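PDB 1O4S: aspartate aminotransferase from Thermotoga maritima, which catalyses the pyridoxal 5'-phosphate-dependent, reversible exchange of an amino group between L-aspartate and 2-oxoglutarate, giving oxaloacetate and L-glutamate. Local coordinates for residues B[137-140]-B[141-145]; B[128-131]-B[132-136]; B[197-200]-B[201-204]. All blocks are in the same frame, centred on the assembly; numbering follows the deposited sequence.

Contact 1. Residues B[137-140]-B[141-145]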
ATOM      1  N   SER B 137      -8.598  -9.987  -8.527  1.00 35.88           N
ATOM      2  CA  SER B 137      -7.978  -9.574  -7.261  1.00 36.71           C
ATOM      3  C   SER B 137      -8.914  -9.585  -6.068  1.00 35.15           C
ATOM      4  O   SER B 137      -8.480  -9.610  -4.918  1.00 34.81           O
ATOM      5  CB  SER B 137      -7.338  -8.174  -7.409  1.00 38.20           C
ATOM      6  OG  SER B 137      -5.939  -8.288  -7.685  1.00 42.87           O
ATOM      7  N   TYR B 138     -10.211  -9.577  -6.334  1.00 33.75           N
ATOM      8  CA  TYR B 138     -11.191  -9.466  -5.273  1.00 32.35           C
ATOM      9  C   TYR B 138     -11.089 -10.613  -4.250  1.00 31.86           C
ATOM     10  O   TYR B 138     -11.126 -10.391  -3.020  1.00 30.95           O
ATOM     11  CB  TYR B 138     -12.604  -9.457  -5.867  1.00 32.36           C
ATOM     12  CG  TYR B 138     -12.998  -8.264  -6.711  1.00 31.57           C
ATOM     13  CD1 TYR B 138     -12.612  -6.963  -6.374  1.00 32.29           C
ATOM     14  CD2 TYR B 138     -13.813  -8.436  -7.832  1.00 31.62           C
ATOM     15  CE1 TYR B 138     -13.026  -5.889  -7.134  1.00 31.53           C
ATOM     16  CE2 TYR B 138     -14.219  -7.378  -8.597  1.00 30.77           C
ATOM     17  CZ  TYR B 138     -13.847  -6.100  -8.243  1.00 31.51           C
ATOM     18  OH  TYR B 138     -14.280  -5.042  -9.015  1.00 31.38           O
ATOM     19  N   ILE B 139     -11.017 -11.833  -4.766  1.00 30.27           N
ATOM     20  CA  ILE B 139     -11.040 -13.007  -3.939  1.00 29.84           C
ATOM     21  C   ILE B 139      -9.748 -13.084  -3.107  1.00 29.20           C
ATOM     22  O   ILE B 139      -9.820 -13.274  -1.906  1.00 27.66           O
ATOM     23  CB  ILE B 139     -11.326 -14.278  -4.814  1.00 29.26           C
ATOM     24  CG1 ILE B 139     -12.816 -14.252  -5.212  1.00 30.14           C
ATOM     25  CG2 ILE B 139     -10.962 -15.570  -4.063  1.00 29.29           C
ATOM     26  CD1 ILE B 139     -13.262 -15.334  -6.200  1.00 30.83           C
ATOM     27  N   PRO B 140      -8.582 -12.942  -3.727  1.00 29.25           N
ATOM     28  CA  PRO B 140      -7.350 -12.801  -2.954  1.00 29.78           C
ATOM     29  C   PRO B 140      -7.494 -11.808  -1.800  1.00 29.76           C
ATOM     30  O   PRO B 140      -7.108 -12.164  -0.699  1.00 29.05           O
ATOM     31  CB  PRO B 140      -6.357 -12.336  -4.007  1.00 29.99           C
ATOM     32  CG  PRO B 140      -6.806 -13.137  -5.227  1.00 29.71           C
ATOM     33  CD  PRO B 140      -8.298 -12.988  -5.177  1.00 29.80           C
ATOM     34  N   GLN B 141      -8.108 -10.650  -2.034  1.00 30.17           N
ATOM     35  CA  GLN B 141      -8.225  -9.602  -1.005  1.00 30.51           C
ATOM     36  C   GLN B 141      -9.134 -10.032   0.126  1.00 30.13           C
ATOM     37  O   GLN B 141      -8.812  -9.861   1.319  1.00 29.88           O
ATOM     38  CB  GLN B 141      -8.729  -8.297  -1.608  1.00 30.49           C
ATOM     39  CG  GLN B 141      -7.760  -7.617  -2.548  1.00 31.72           C
ATOM     40  CD  GLN B 141      -8.308  -6.332  -3.129  1.00 34.51           C
ATOM     41  OE1 GLN B 141      -9.521  -6.157  -3.190  1.00 39.31           O
ATOM     42  NE2 GLN B 141      -7.427  -5.435  -3.554  1.00 30.23           N
ATOM     43  N   ILE B 142     -10.253 -10.636  -0.238  1.00 29.64           N
ATOM     44  CA  ILE B 142     -11.210 -11.093   0.768  1.00 30.04           C
ATOM     45  C   ILE B 142     -10.574 -12.192   1.598  1.00 29.11           C
ATOM     46  O   ILE B 142     -10.717 -12.174   2.818  1.00 27.40           O
ATOM     47  CB  ILE B 142     -12.535 -11.571   0.115  1.00 30.16           C
ATOM     48  CG1 ILE B 142     -13.232 -10.380  -0.547  1.00 31.45           C
ATOM     49  CG2 ILE B 142     -13.420 -12.271   1.141  1.00 30.85           C
ATOM     50  CD1 ILE B 142     -14.107 -10.783  -1.728  1.00 32.94           C
ATOM     51  N   ILE B 143      -9.870 -13.124   0.935  1.00 29.20           N
ATOM     52  CA  ILE B 143      -9.096 -14.152   1.629  1.00 30.25           C
ATOM     53  C   ILE B 143      -8.082 -13.548   2.614  1.00 30.71           C
ATOM     54  O   ILE B 143      -8.039 -13.942   3.759  1.00 29.44           O
ATOM     55  CB  ILE B 143      -8.313 -15.097   0.644  1.00 30.78           C
ATOM     56  CG1 ILE B 143      -9.240 -16.001  -0.194  1.00 31.22           C
ATOM     57  CG2 ILE B 143      -7.344 -15.965   1.424  1.00 30.50           C
ATOM     58  CD1 ILE B 143     -10.484 -16.351   0.473  1.00 33.95           C
ATOM     59  N   LEU B 144      -7.276 -12.592   2.145  1.00 31.48           N
ATOM     60  CA  LEU B 144      -6.277 -11.949   2.993  1.00 31.79           C
ATOM     61  C   LEU B 144      -6.890 -11.254   4.196  1.00 31.82           C
ATOM     62  O   LEU B 144      -6.301 -11.238   5.279  1.00 31.21           O
ATOM     63  CB  LEU B 144      -5.461 -10.949   2.192  1.00 32.11           C
ATOM     64  CG  LEU B 144      -4.492 -11.539   1.195  1.00 32.50           C
ATOM     65  CD1 LEU B 144      -3.865 -10.350   0.488  1.00 34.33           C
ATOM     66  CD2 LEU B 144      -3.465 -12.431   1.858  1.00 33.77           C
ATOM     67  N   ALA B 145      -8.101 -10.721   4.014  1.00 32.36           N
ATOM     68  CA  ALA B 145      -8.850 -10.085   5.096  1.00 32.46           C
ATOM     69  C   ALA B 145      -9.570 -11.050   6.049  1.00 32.75           C
ATOM     70  O   ALA B 145     -10.182 -10.605   6.982  1.00 34.28           O
ATOM     71  CB  ALA B 145      -9.828  -9.040   4.532  1.00 32.43           C
TER
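Ser137 O receives Gln141 N at 3.1 Å, the first of five successive i to i+4 bonds that run through residues 137-145, a local turn-by-turn contact along one short helix. Ile142 N bonds Tyr138 O at 2.9 Å, Leu144 N bonds Pro140 O, Ala145 N bonds Gln141 O, and the link from Ile143 N to Ile139 O, 2.8 Å long, is the straightest of those between 137-140 and 141-145, its N-H...O angle being 174°. Pro140 lacks an N-H, but it stands in the first turn of the helix, where a proline is readily accommodated.

The side chains repeat the backbone spacing. Ile139 CG2 meets Ile143 CG1 at 4.3 Å, a single apolar touch one turn apart. Ile142 lays its CG1 alongside Tyr138 O at 3.2 Å, because chi1 of -66° sets that branch beside its own backbone N and back toward the preceding turn. The Gln141 chain starts in the same way, CG lying 3.2 Å from Ser137 O, then runs extended to its amide. There NE2 bonds His274 O of the second subunit and, weakly, Lys111 O, while OE1 is buried without a partner in the model. With an alanine here, His274 O of the second subunit would probably lose this donor, the weak bond to Lys111 O would go too, and a gap would open beside Leu114, Phe118 and Thr275 of the second subunit.

Tyr138, part of the cofactor pocket, bonds Asp213 through its OH, and its ring meets Trp135 edge-to-face. Ser137 OG is bonded to Lys111 NZ. Main-chain bonds thus hold 137-140 to 141-145, while the polar side chains reach outward, Tyr138 to the cofactor pocket and Gln141 across the dimer interface.

Contact 2. Residues B[128-131]-B[132-136]. With PLP (pyridoxal-5'-phosphate), chain M; SO4 (sulfate ion), chain K.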
ATOM      1  N   VAL B 128     -18.585 -12.530   1.700  1.00 30.87           N
ATOM      2  CA  VAL B 128     -18.845 -11.550   0.661  1.00 30.48           C
ATOM      3  C   VAL B 128     -19.366 -12.303  -0.549  1.00 29.70           C
ATOM      4  O   VAL B 128     -18.728 -13.256  -0.999  1.00 28.15           O
ATOM      5  CB  VAL B 128     -17.575 -10.748   0.248  1.00 29.84           C
ATOM      6  CG1 VAL B 128     -17.916  -9.701  -0.792  1.00 30.33           C
ATOM      7  CG2 VAL B 128     -16.917 -10.079   1.464  1.00 30.46           C
ATOM      8  N   ILE B 129     -20.513 -11.858  -1.070  1.00 29.36           N
ATOM      9  CA  ILE B 129     -21.012 -12.355  -2.347  1.00 29.50           C
ATOM     10  C   ILE B 129     -20.323 -11.613  -3.487  1.00 29.78           C
ATOM     11  O   ILE B 129     -20.284 -10.377  -3.492  1.00 30.01           O
ATOM     12  CB  ILE B 129     -22.545 -12.199  -2.406  1.00 29.45           C
ATOM     13  CG1 ILE B 129     -23.183 -13.235  -1.477  1.00 30.35           C
ATOM     14  CG2 ILE B 129     -23.076 -12.360  -3.851  1.00 28.59           C
ATOM     15  CD1 ILE B 129     -24.577 -12.922  -1.092  1.00 32.41           C
ATOM     16  N   VAL B 130     -19.754 -12.352  -4.442  1.00 29.88           N
ATOM     17  CA  VAL B 130     -19.211 -11.756  -5.666  1.00 30.14           C
ATOM     18  C   VAL B 130     -19.887 -12.404  -6.875  1.00 29.98           C
ATOM     19  O   VAL B 130     -20.498 -13.458  -6.759  1.00 30.21           O
ATOM     20  CB  VAL B 130     -17.672 -11.881  -5.760  1.00 30.33           C
ATOM     21  CG1 VAL B 130     -17.025 -11.448  -4.445  1.00 30.42           C
ATOM     22  CG2 VAL B 130     -17.263 -13.282  -6.100  1.00 31.43           C
ATOM     23  N   PHE B 131     -19.788 -11.746  -8.020  1.00 29.54           N
ATOM     24  CA  PHE B 131     -20.443 -12.163  -9.235  1.00 29.71           C
ATOM     25  C   PHE B 131     -19.395 -12.489 -10.275  1.00 30.07           C
ATOM     26  O   PHE B 131     -18.559 -11.649 -10.594  1.00 30.24           O
ATOM     27  CB  PHE B 131     -21.388 -11.052  -9.730  1.00 29.97           C
ATOM     28  CG  PHE B 131     -22.484 -10.716  -8.757  1.00 29.25           C
ATOM     29  CD1 PHE B 131     -22.408  -9.579  -7.967  1.00 28.84           C
ATOM     30  CD2 PHE B 131     -23.567 -11.588  -8.581  1.00 31.47           C
ATOM     31  CE1 PHE B 131     -23.408  -9.267  -7.038  1.00 30.60           C
ATOM     32  CE2 PHE B 131     -24.577 -11.292  -7.644  1.00 31.19           C
ATOM     33  CZ  PHE B 131     -24.492 -10.120  -6.870  1.00 31.58           C
ATOM     34  N   SER B 132     -19.418 -13.709 -10.794  1.00 30.18           N
ATOM     35  CA  SER B 132     -18.504 -14.106 -11.847  1.00 30.71           C
ATOM     36  C   SER B 132     -19.276 -13.943 -13.173  1.00 31.16           C
ATOM     37  O   SER B 132     -20.492 -13.981 -13.142  1.00 32.19           O
ATOM     38  CB  SER B 132     -18.030 -15.540 -11.641  1.00 30.88           C
ATOM     39  OG  SER B 132     -19.098 -16.454 -11.829  1.00 32.03           O
ATOM     40  N   PRO B 133     -18.600 -13.742 -14.310  1.00 31.06           N
ATOM     41  CA  PRO B 133     -17.124 -13.558 -14.385  1.00 31.46           C
ATOM     42  C   PRO B 133     -16.578 -12.466 -13.464  1.00 31.22           C
ATOM     43  O   PRO B 133     -17.163 -11.398 -13.375  1.00 30.93           O
ATOM     44  CB  PRO B 133     -16.874 -13.205 -15.865  1.00 30.85           C
ATOM     45  CG  PRO B 133     -18.037 -13.832 -16.599  1.00 30.94           C
ATOM     46  CD  PRO B 133     -19.221 -13.745 -15.644  1.00 30.88           C
ATOM     47  N   VAL B 134     -15.479 -12.741 -12.772  1.00 32.19           N
ATOM     48  CA  VAL B 134     -15.032 -11.851 -11.692  1.00 32.88           C
ATOM     49  C   VAL B 134     -13.568 -11.456 -11.839  1.00 33.12           C
ATOM     50  O   VAL B 134     -12.737 -12.283 -12.142  1.00 33.16           O
ATOM     51  CB  VAL B 134     -15.291 -12.486 -10.302  1.00 32.76           C
ATOM     52  CG1 VAL B 134     -14.384 -13.681 -10.063  1.00 34.19           C
ATOM     53  CG2 VAL B 134     -15.147 -11.456  -9.160  1.00 34.72           C
ATOM     54  N   TRP B 135     -13.269 -10.173 -11.623  1.00 33.81           N
ATOM     55  CA  TRP B 135     -11.889  -9.680 -11.656  1.00 34.32           C
ATOM     56  C   TRP B 135     -10.975 -10.458 -10.676  1.00 34.18           C
ATOM     57  O   TRP B 135     -11.381 -10.864  -9.585  1.00 32.81           O
ATOM     58  CB  TRP B 135     -11.851  -8.176 -11.344  1.00 34.19           C
ATOM     59  CG  TRP B 135     -10.501  -7.564 -11.462  1.00 36.11           C
ATOM     60  CD1 TRP B 135      -9.623  -7.676 -12.522  1.00 36.63           C
ATOM     61  CD2 TRP B 135      -9.862  -6.710 -10.507  1.00 39.51           C
ATOM     62  NE1 TRP B 135      -8.484  -6.950 -12.262  1.00 38.15           N
ATOM     63  CE2 TRP B 135      -8.606  -6.338 -11.041  1.00 39.61           C
ATOM     64  CE3 TRP B 135     -10.220  -6.212  -9.250  1.00 42.44           C
ATOM     65  CZ2 TRP B 135      -7.709  -5.493 -10.358  1.00 41.53           C
ATOM     66  CZ3 TRP B 135      -9.297  -5.349  -8.557  1.00 43.89           C
ATOM     67  CH2 TRP B 135      -8.080  -5.006  -9.124  1.00 41.05           C
ATOM     68  N   VAL B 136      -9.730 -10.631 -11.089  1.00 35.07           N
ATOM     69  CA  VAL B 136      -8.810 -11.542 -10.422  1.00 35.91           C
ATOM     70  C   VAL B 136      -8.377 -11.207  -9.000  1.00 35.74           C
ATOM     71  O   VAL B 136      -7.849 -12.082  -8.323  1.00 36.35           O
ATOM     72  CB  VAL B 136      -7.546 -11.778 -11.275  1.00 35.92           C
ATOM     73  CG1 VAL B 136      -7.913 -12.462 -12.567  1.00 37.75           C
ATOM     74  CG2 VAL B 136      -6.806 -10.461 -11.561  1.00 38.26           C
TER
HETATM   75  N1  PLP M1234     -11.248  -2.924 -10.342  1.00 41.90           N
HETATM   76  C2  PLP M1234     -11.171  -3.442 -11.619  1.00 42.37           C
HETATM   77  C2A PLP M1234     -12.230  -4.444 -11.978  1.00 37.49           C
HETATM   78  C3  PLP M1234     -10.139  -3.071 -12.495  1.00 41.54           C
HETATM   79  O3  PLP M1234     -10.093  -3.536 -13.628  1.00 38.85           O
HETATM   80  C4  PLP M1234      -9.194  -2.112 -12.098  1.00 44.94           C
HETATM   81  C4A PLP M1234      -8.073  -1.682 -13.070  1.00 46.18           C
HETATM   82  C5  PLP M1234      -9.329  -1.593 -10.787  1.00 46.14           C
HETATM   83  C6  PLP M1234     -10.349  -2.015  -9.937  1.00 42.92           C
HETATM   84  C5A PLP M1234      -8.431  -0.555 -10.147  1.00 46.10           C
HETATM   85  O4P PLP M1234      -7.018  -0.542 -10.256  1.00 37.20           O
HETATM   86  P   PLP M1234      -6.129   0.633  -9.629  1.00 31.61           P
HETATM   87  O1P PLP M1234      -5.086   0.773 -10.675  1.00 30.66           O
HETATM   88  O2P PLP M1234      -6.955   1.833  -9.410  1.00 32.00           O
HETATM   89  O3P PLP M1234      -5.642  -0.052  -8.413  1.00 30.96           O
HETATM   90  S   SO4 K 706      -6.543  -7.147 -15.291  1.00 53.09           S
HETATM   91  O1  SO4 K 706      -7.837  -6.539 -15.634  1.00 52.26           O
HETATM   92  O2  SO4 K 706      -6.840  -8.400 -14.588  1.00 56.67           O
HETATM   93  O3  SO4 K 706      -5.642  -7.380 -16.444  1.00 49.89           O
HETATM   94  O4  SO4 K 706      -5.847  -6.199 -14.438  1.00 55.18           O
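Val130 and Val134 supply the apolar touch of this local contact, in which the end of strand 127-132 turns into the segment leading to helix 138-144. Their CG2 methyls are 4.1 Å apart, and the two side chains cross obliquely. In Val134 the CG2 branch stands opposite the backbone N, which carries that methyl back toward the strand, while its CB packs 3.4 Å from Phe131 O. The peptide bond before Pro133 is cis, which probably helps the chain turn back here.

Polar links here lead outward. Ser132 O accepts a bond from Thr154 OG1, and Trp135 NE1 reaches a sulfate ion, probably from the crystallisation liquor, that sits at the edge of the indole. Both indole links are weak. Trp135 NE1 lies 3.2 Å from sulfate O2, but that bond is bent, with an angle of 131°. The one from Trp135 NE1 to sulfate O4 is longer at 3.5 Å yet straighter, at 168°. Asn185 and Arg365 also bond the sulfate.

The pyridine ring of PLP covers one face of Trp135, with PLP C2 over the centre of the indole and Trp135 CZ3 coming within 3.6 Å of PLP N1. CG stands anti to the Trp135 backbone N, chi1 -175°, and the indole extends away from the strand to meet the cofactor.

Trp135, Asn185 and Arg365 probably bind aspartate, as in related enzymes, so the sulfate probably marks a place where a substrate carboxylate could lie. One indole thus serves two purposes, its face packing the cofactor and its N-H turned to an anion.

Contact 3. Residues B[197-200]-B[201-204]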
ATOM      1  N   GLU B 197     -31.317  -0.827  -7.542  1.00 34.62           N
ATOM      2  CA  GLU B 197     -32.378  -0.338  -6.640  1.00 34.94           C
ATOM      3  C   GLU B 197     -32.836  -1.429  -5.690  1.00 34.10           C
ATOM      4  O   GLU B 197     -33.072  -1.179  -4.504  1.00 34.34           O
ATOM      5  CB  GLU B 197     -33.610   0.158  -7.440  1.00 35.09           C
ATOM      6  CG  GLU B 197     -33.326   1.391  -8.289  1.00 38.09           C
ATOM      7  CD  GLU B 197     -34.526   1.911  -9.063  1.00 41.88           C
ATOM      8  OE1 GLU B 197     -35.272   1.114  -9.689  1.00 44.28           O
ATOM      9  OE2 GLU B 197     -34.714   3.144  -9.048  1.00 44.67           O
ATOM     10  N   GLY B 198     -32.970  -2.636  -6.229  1.00 33.20           N
ATOM     11  CA  GLY B 198     -33.373  -3.786  -5.453  1.00 32.73           C
ATOM     12  C   GLY B 198     -32.298  -4.202  -4.476  1.00 32.20           C
ATOM     13  O   GLY B 198     -32.595  -4.587  -3.348  1.00 31.55           O
ATOM     14  N   LEU B 199     -31.036  -4.088  -4.888  1.00 32.30           N
ATOM     15  CA  LEU B 199     -29.936  -4.513  -4.047  1.00 32.20           C
ATOM     16  C   LEU B 199     -29.832  -3.549  -2.862  1.00 32.16           C
ATOM     17  O   LEU B 199     -29.583  -3.949  -1.742  1.00 31.45           O
ATOM     18  CB  LEU B 199     -28.644  -4.537  -4.862  1.00 32.79           C
ATOM     19  CG  LEU B 199     -27.578  -5.631  -4.724  1.00 33.93           C
ATOM     20  CD1 LEU B 199     -26.215  -4.986  -4.932  1.00 33.17           C
ATOM     21  CD2 LEU B 199     -27.610  -6.400  -3.430  1.00 33.94           C
ATOM     22  N   VAL B 200     -30.041  -2.269  -3.128  1.00 32.90           N
ATOM     23  CA  VAL B 200     -30.050  -1.244  -2.091  1.00 34.10           C
ATOM     24  C   VAL B 200     -31.206  -1.468  -1.083  1.00 35.16           C
ATOM     25  O   VAL B 200     -31.053  -1.176   0.100  1.00 35.49           O
ATOM     26  CB  VAL B 200     -30.164   0.175  -2.736  1.00 34.13           C
ATOM     27  CG1 VAL B 200     -30.667   1.229  -1.728  1.00 35.46           C
ATOM     28  CG2 VAL B 200     -28.876   0.584  -3.329  1.00 33.74           C
ATOM     29  N   ARG B 201     -32.343  -1.981  -1.558  1.00 36.13           N
ATOM     30  CA  ARG B 201     -33.440  -2.379  -0.682  1.00 37.11           C
ATOM     31  C   ARG B 201     -33.017  -3.558   0.175  1.00 36.38           C
ATOM     32  O   ARG B 201     -33.197  -3.535   1.387  1.00 35.92           O
ATOM     33  CB  ARG B 201     -34.709  -2.759  -1.475  1.00 37.97           C
ATOM     34  CG  ARG B 201     -35.562  -1.590  -1.923  1.00 41.66           C
ATOM     35  CD  ARG B 201     -36.980  -1.988  -2.433  1.00 45.77           C
ATOM     36  NE  ARG B 201     -36.958  -2.667  -3.742  1.00 49.47           N
ATOM     37  CZ  ARG B 201     -36.840  -2.051  -4.936  1.00 52.22           C
ATOM     38  NH1 ARG B 201     -36.736  -0.718  -5.018  1.00 52.73           N
ATOM     39  NH2 ARG B 201     -36.820  -2.778  -6.061  1.00 52.33           N
ATOM     40  N   LEU B 202     -32.476  -4.590  -0.461  1.00 36.37           N
ATOM     41  CA  LEU B 202     -31.984  -5.777   0.250  1.00 36.89           C
ATOM     42  C   LEU B 202     -30.972  -5.463   1.344  1.00 37.02           C
ATOM     43  O   LEU B 202     -30.984  -6.124   2.377  1.00 36.54           O
ATOM     44  CB  LEU B 202     -31.290  -6.754  -0.698  1.00 37.35           C
ATOM     45  CG  LEU B 202     -32.041  -7.894  -1.365  1.00 38.52           C
ATOM     46  CD1 LEU B 202     -31.012  -8.809  -2.049  1.00 39.51           C
ATOM     47  CD2 LEU B 202     -32.886  -8.678  -0.353  1.00 39.32           C
ATOM     48  N   ALA B 203     -30.097  -4.484   1.099  1.00 36.81           N
ATOM     49  CA  ALA B 203     -29.041  -4.114   2.039  1.00 37.77           C
ATOM     50  C   ALA B 203     -29.581  -3.479   3.328  1.00 38.64           C
ATOM     51  O   ALA B 203     -29.045  -3.714   4.411  1.00 38.67           O
ATOM     52  CB  ALA B 203     -28.023  -3.172   1.358  1.00 37.65           C
ATOM     53  N   LYS B 204     -30.610  -2.644   3.195  1.00 39.92           N
ATOM     54  CA  LYS B 204     -31.302  -2.024   4.342  1.00 41.21           C
ATOM     55  C   LYS B 204     -32.010  -3.098   5.194  1.00 41.23           C
ATOM     56  O   LYS B 204     -31.831  -3.162   6.414  1.00 41.28           O
ATOM     57  CB  LYS B 204     -32.310  -0.958   3.842  1.00 41.50           C
ATOM     58  CG  LYS B 204     -33.347  -0.450   4.891  1.00 43.34           C
ATOM     59  CD  LYS B 204     -33.178   1.034   5.310  1.00 45.79           C
ATOM     60  CE  LYS B 204     -34.052   2.012   4.488  1.00 46.08           C
ATOM     61  NZ  LYS B 204     -35.493   2.004   4.916  1.00 46.46           N
TER
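Gly198 O takes the N-H of Leu202 at 2.9 Å and an angle of 169°, a nearly straight bond in the middle of helix 193-206. On either side of it the same i to i+4 pattern continues: Arg201 N bonds Glu197 O at 3.1 Å, and Ala203 N bonds Leu199 O. At the next step Lys204 N reaches Val200 O over 3.5 Å, and that bond is weak.

Arg201 gives the contact its character. A bend at chi3, -72°, folds its chain back along the helix, and one face of the guanidinium then lies over the preceding turn. Arg201 NH2 approaches Gly198 CA at 3.6 Å, and Glu197 O lies under the same face, toward the rim of the guanidinium. Glu197 carries the opposite charge, yet its OE1 stays 5.2 Å from Arg201 NH1; its OE2 makes a salt bridge with Arg193 instead.

The buried side of the helix is apolar. Leu199 CD2 touches Leu202 CD1 at 4.4 Å, and both leucines pack on Phe208. Val200 meets helix 228-231, and Leu202 faces helix 164-170. Helix 193-206 is the crossover of the beta-alpha-beta unit between parallel strands 175-180 and 209-213, and it packs on the latter where Leu199, Val200 and Ala203 rest on Ile210.

Contacts 1 and 2 belong to one beta-alpha-beta unit, strand 127-132 leading through the Trp135 segment into helix 138-144. Their centres are about 11 Å apart and they touch directly: Ile142 CD1 packs 4.0 Å from both Val128 CB and Val130 CG1, seating the helix on its own strand. Together they bring Trp135 and Tyr138 to the PLP pocket. Contact 3 lies in the later unit of the same seven-stranded sheet, away from the annotated sites. Its centre is about 19 Å from that of contact 2 and about 24 Å from that of contact 1, with nearest atoms about 6 Å and 13 Å away, so it touches neither.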